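Local coordinates for putative cell filamentation protein (Bartonella quintana, PDB 4N67) that binds ADP through its Fic domain and probably acts as an AMP-transferring effector protein that is translocated into host cells, at residues A[174-179]-A[212-217]. The protein carries 2 engineered substitutions. Numbering follows the deposited sequence.
Sequences AGYKID and THPQKS
One face of the H213 imidazole is met by K177 CB. K177 CB sits 3.9 Å from the centroid of the H213 ring, displaced toward the rim, in a CH-pi contact. The K177 chain then runs on alongside the ring, with K177 CD 3.6 Å from H213 NE2. H213 CG stands between its own backbone N and carbonyl carbon (chi1 66°), which brings the ring against K177. In the ring plane, ND1 gives a nearly straight hydrogen bond to P214 O, arriving from above that carbonyl plane; this would help hold the ring's rotation. The Y176 ring has H213 O at its edge. T212 CG2 and P214 CA approach it obliquely, and Y176 CE1 meets P214 CB at 3.9 Å. F138 stacks with the Y176 ring, and Y176 OH is hydrogen-bonded to L133 O.

Strands 176-178 and 212-214 form a two-stranded antiparallel sheet. It ties the chain just after helix 164-174 to the chain just after helix 202-211. K177 and H213 are the hydrogen-bonded pair: K177 N to H213 O at 2.8 Å, H213 N to K177 O at 3.1 Å. I178 and T212 share the other face, with I178 CG1 3.7 Å from T212 OG1; T212 OG1 is hydrogen-bonded to F208 O. G175, just past helix 164-174, has positive phi and closes the helix in a Schellman motif. G175 O accepts a straight hydrogen bond of 2.8 Å from Q215 N, at the N-cap of helix 216-220.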
ATOM      1  N   ALA A 174     -11.216   2.101 -13.885  1.00 20.06           N
ATOM      2  CA  ALA A 174     -11.638   0.923 -14.672  1.00 21.02           C
ATOM      3  C   ALA A 174     -13.134   0.732 -14.638  1.00 22.16           C
ATOM      4  O   ALA A 174     -13.615  -0.237 -15.258  1.00 23.57           O
ATOM      5  CB  ALA A 174     -10.961  -0.330 -14.163  1.00 21.39           C
ATOM      6  N   GLY A 175     -13.845   1.612 -13.925  1.00 20.93           N
ATOM      7  CA  GLY A 175     -15.312   1.530 -13.789  1.00 21.78           C
ATOM      8  C   GLY A 175     -15.828   0.696 -12.626  1.00 21.48           C
ATOM      9  O   GLY A 175     -17.001   0.348 -12.592  1.00 22.94           O
ATOM     10  N   TYR A 176     -14.989   0.405 -11.649  1.00 19.56           N
ATOM     11  CA  TYR A 176     -15.408  -0.416 -10.494  1.00 19.50           C
ATOM     12  C   TYR A 176     -15.154   0.299  -9.176  1.00 19.09           C
ATOM     13  O   TYR A 176     -14.102   0.945  -8.990  1.00 19.83           O
ATOM     14  CB  TYR A 176     -14.642  -1.728 -10.510  1.00 19.35           C
ATOM     15  CG  TYR A 176     -15.075  -2.676 -11.598  1.00 20.13           C
ATOM     16  CD1 TYR A 176     -16.208  -3.446 -11.432  1.00 21.30           C
ATOM     17  CD2 TYR A 176     -14.378  -2.791 -12.825  1.00 20.65           C
ATOM     18  CE1 TYR A 176     -16.652  -4.311 -12.406  1.00 21.80           C
ATOM     19  CE2 TYR A 176     -14.824  -3.658 -13.803  1.00 21.43           C
ATOM     20  CZ  TYR A 176     -15.960  -4.422 -13.597  1.00 22.49           C
ATOM     21  OH  TYR A 176     -16.454  -5.299 -14.569  1.00 23.94           O
ATOM     22  N   LYS A 177     -16.106   0.187  -8.248  1.00 18.73           N
ATOM     23  CA  LYS A 177     -15.950   0.712  -6.912  1.00 18.59           C
ATOM     24  C   LYS A 177     -15.404  -0.414  -6.047  1.00 17.50           C
ATOM     25  O   LYS A 177     -16.032  -1.441  -5.932  1.00 17.75           O
ATOM     26  CB  LYS A 177     -17.283   1.198  -6.319  1.00 21.10           C
ATOM     27  CG  LYS A 177     -17.086   1.698  -4.901  1.00 23.10           C
ATOM     28  CD  LYS A 177     -18.257   2.451  -4.316  1.00 26.91           C
ATOM     29  CE  LYS A 177     -17.920   2.900  -2.903  1.00 28.91           C
ATOM     30  NZ  LYS A 177     -16.661   3.675  -2.812  1.00 31.07           N
ATOM     31  N   ILE A 178     -14.238  -0.205  -5.431  1.00 15.66           N
ATOM     32  CA  ILE A 178     -13.636  -1.185  -4.507  1.00 15.94           C
ATOM     33  C   ILE A 178     -13.743  -0.566  -3.123  1.00 16.68           C
ATOM     34  O   ILE A 178     -13.210   0.522  -2.900  1.00 16.95           O
ATOM     35  CB  ILE A 178     -12.163  -1.472  -4.852  1.00 15.03           C
ATOM     36  CG1 ILE A 178     -12.044  -2.049  -6.266  1.00 15.03           C
ATOM     37  CG2 ILE A 178     -11.535  -2.402  -3.809  1.00 15.33           C
ATOM     38  CD1 ILE A 178     -10.607  -2.295  -6.718  1.00 14.60           C
ATOM     39  N   ASP A 179     -14.440  -1.252  -2.211  1.00 18.67           N
ATOM     40  CA  ASP A 179     -14.767  -0.683  -0.878  1.00 19.34           C
ATOM     41  C   ASP A 179     -14.251  -1.581   0.237  1.00 19.46           C
ATOM     42  O   ASP A 179     -14.900  -2.560   0.636  1.00 19.83           O
ATOM     43  CB  ASP A 179     -16.279  -0.440  -0.770  1.00 21.30           C
ATOM     44  CG  ASP A 179     -16.672   0.303   0.514  1.00 22.71           C
ATOM     45  OD1 ASP A 179     -15.777   0.495   1.383  1.00 24.12           O
ATOM     46  OD2 ASP A 179     -17.856   0.670   0.619  1.00 26.40           O
ATOM     47  N   THR A 212     -16.268  -5.400  -4.371  1.00 18.43           N
ATOM     48  CA  THR A 212     -16.261  -4.647  -5.633  1.00 18.07           C
ATOM     49  C   THR A 212     -17.629  -4.683  -6.294  1.00 18.43           C
ATOM     50  O   THR A 212     -18.312  -5.716  -6.296  1.00 18.55           O
ATOM     51  CB  THR A 212     -15.211  -5.231  -6.607  1.00 17.80           C
ATOM     52  OG1 THR A 212     -13.926  -5.220  -5.982  1.00 17.55           O
ATOM     53  CG2 THR A 212     -15.126  -4.412  -7.888  1.00 18.08           C
ATOM     54  N   HIS A 213     -18.051  -3.550  -6.848  1.00 18.26           N
ATOM     55  CA  HIS A 213     -19.196  -3.537  -7.753  1.00 19.17           C
ATOM     56  C   HIS A 213     -18.942  -2.591  -8.908  1.00 19.05           C
ATOM     57  O   HIS A 213     -18.160  -1.659  -8.769  1.00 17.34           O
ATOM     58  CB  HIS A 213     -20.513  -3.189  -7.015  1.00 20.30           C
ATOM     59  CG  HIS A 213     -20.581  -1.795  -6.455  1.00 19.85           C
ATOM     60  ND1 HIS A 213     -20.772  -0.667  -7.227  1.00 20.65           N
ATOM     61  CD2 HIS A 213     -20.530  -1.366  -5.175  1.00 20.10           C
ATOM     62  CE1 HIS A 213     -20.843   0.391  -6.441  1.00 20.05           C
ATOM     63  NE2 HIS A 213     -20.687  -0.005  -5.200  1.00 20.38           N
ATOM     64  N   PRO A 214     -19.578  -2.846 -10.062  1.00 19.97           N
ATOM     65  CA  PRO A 214     -19.432  -1.891 -11.149  1.00 21.03           C
ATOM     66  C   PRO A 214     -20.100  -0.557 -10.826  1.00 22.50           C
ATOM     67  O   PRO A 214     -21.171  -0.526 -10.234  1.00 23.28           O
ATOM     68  CB  PRO A 214     -20.102  -2.590 -12.325  1.00 21.73           C
ATOM     69  CG  PRO A 214     -21.096  -3.492 -11.701  1.00 22.19           C
ATOM     70  CD  PRO A 214     -20.444  -3.978 -10.445  1.00 21.52           C
ATOM     71  N   GLN A 215     -19.477   0.551 -11.214  1.00 24.53           N
ATOM     72  CA  GLN A 215     -20.074   1.871 -10.947  1.00 27.90           C
ATOM     73  C   GLN A 215     -21.270   2.122 -11.874  1.00 29.67           C
ATOM     74  O   GLN A 215     -21.386   1.482 -12.911  1.00 27.71           O
ATOM     75  CB  GLN A 215     -19.037   2.994 -11.095  1.00 30.43           C
ATOM     76  CG  GLN A 215     -17.832   2.828 -10.161  1.00 32.87           C
ATOM     77  CD  GLN A 215     -16.712   3.849 -10.368  1.00 36.36           C
ATOM     78  OE1 GLN A 215     -16.217   4.064 -11.485  1.00 37.72           O
ATOM     79  NE2 GLN A 215     -16.289   4.463  -9.276  1.00 39.03           N
ATOM     80  N   LYS A 216     -22.126   3.072 -11.494  1.00 34.12           N
ATOM     81  CA  LYS A 216     -23.294   3.474 -12.311  1.00 37.51           C
ATOM     82  C   LYS A 216     -22.969   3.701 -13.781  1.00 40.24           C
ATOM     83  O   LYS A 216     -23.660   3.185 -14.658  1.00 42.82           O
ATOM     84  CB  LYS A 216     -23.940   4.754 -11.756  1.00 39.25           C
ATOM     85  N   SER A 217     -21.916   4.473 -14.041  1.00 41.61           N
ATOM     86  CA  SER A 217     -21.463   4.753 -15.403  1.00 42.49           C
ATOM     87  C   SER A 217     -21.141   3.486 -16.203  1.00 41.68           C
ATOM     88  O   SER A 217     -21.517   3.366 -17.363  1.00 43.54           O
ATOM     89  CB  SER A 217     -20.245   5.699 -15.369  1.00 43.10           C
ATOM     90  OG  SER A 217     -19.480   5.523 -14.182  1.00 44.25           O
TER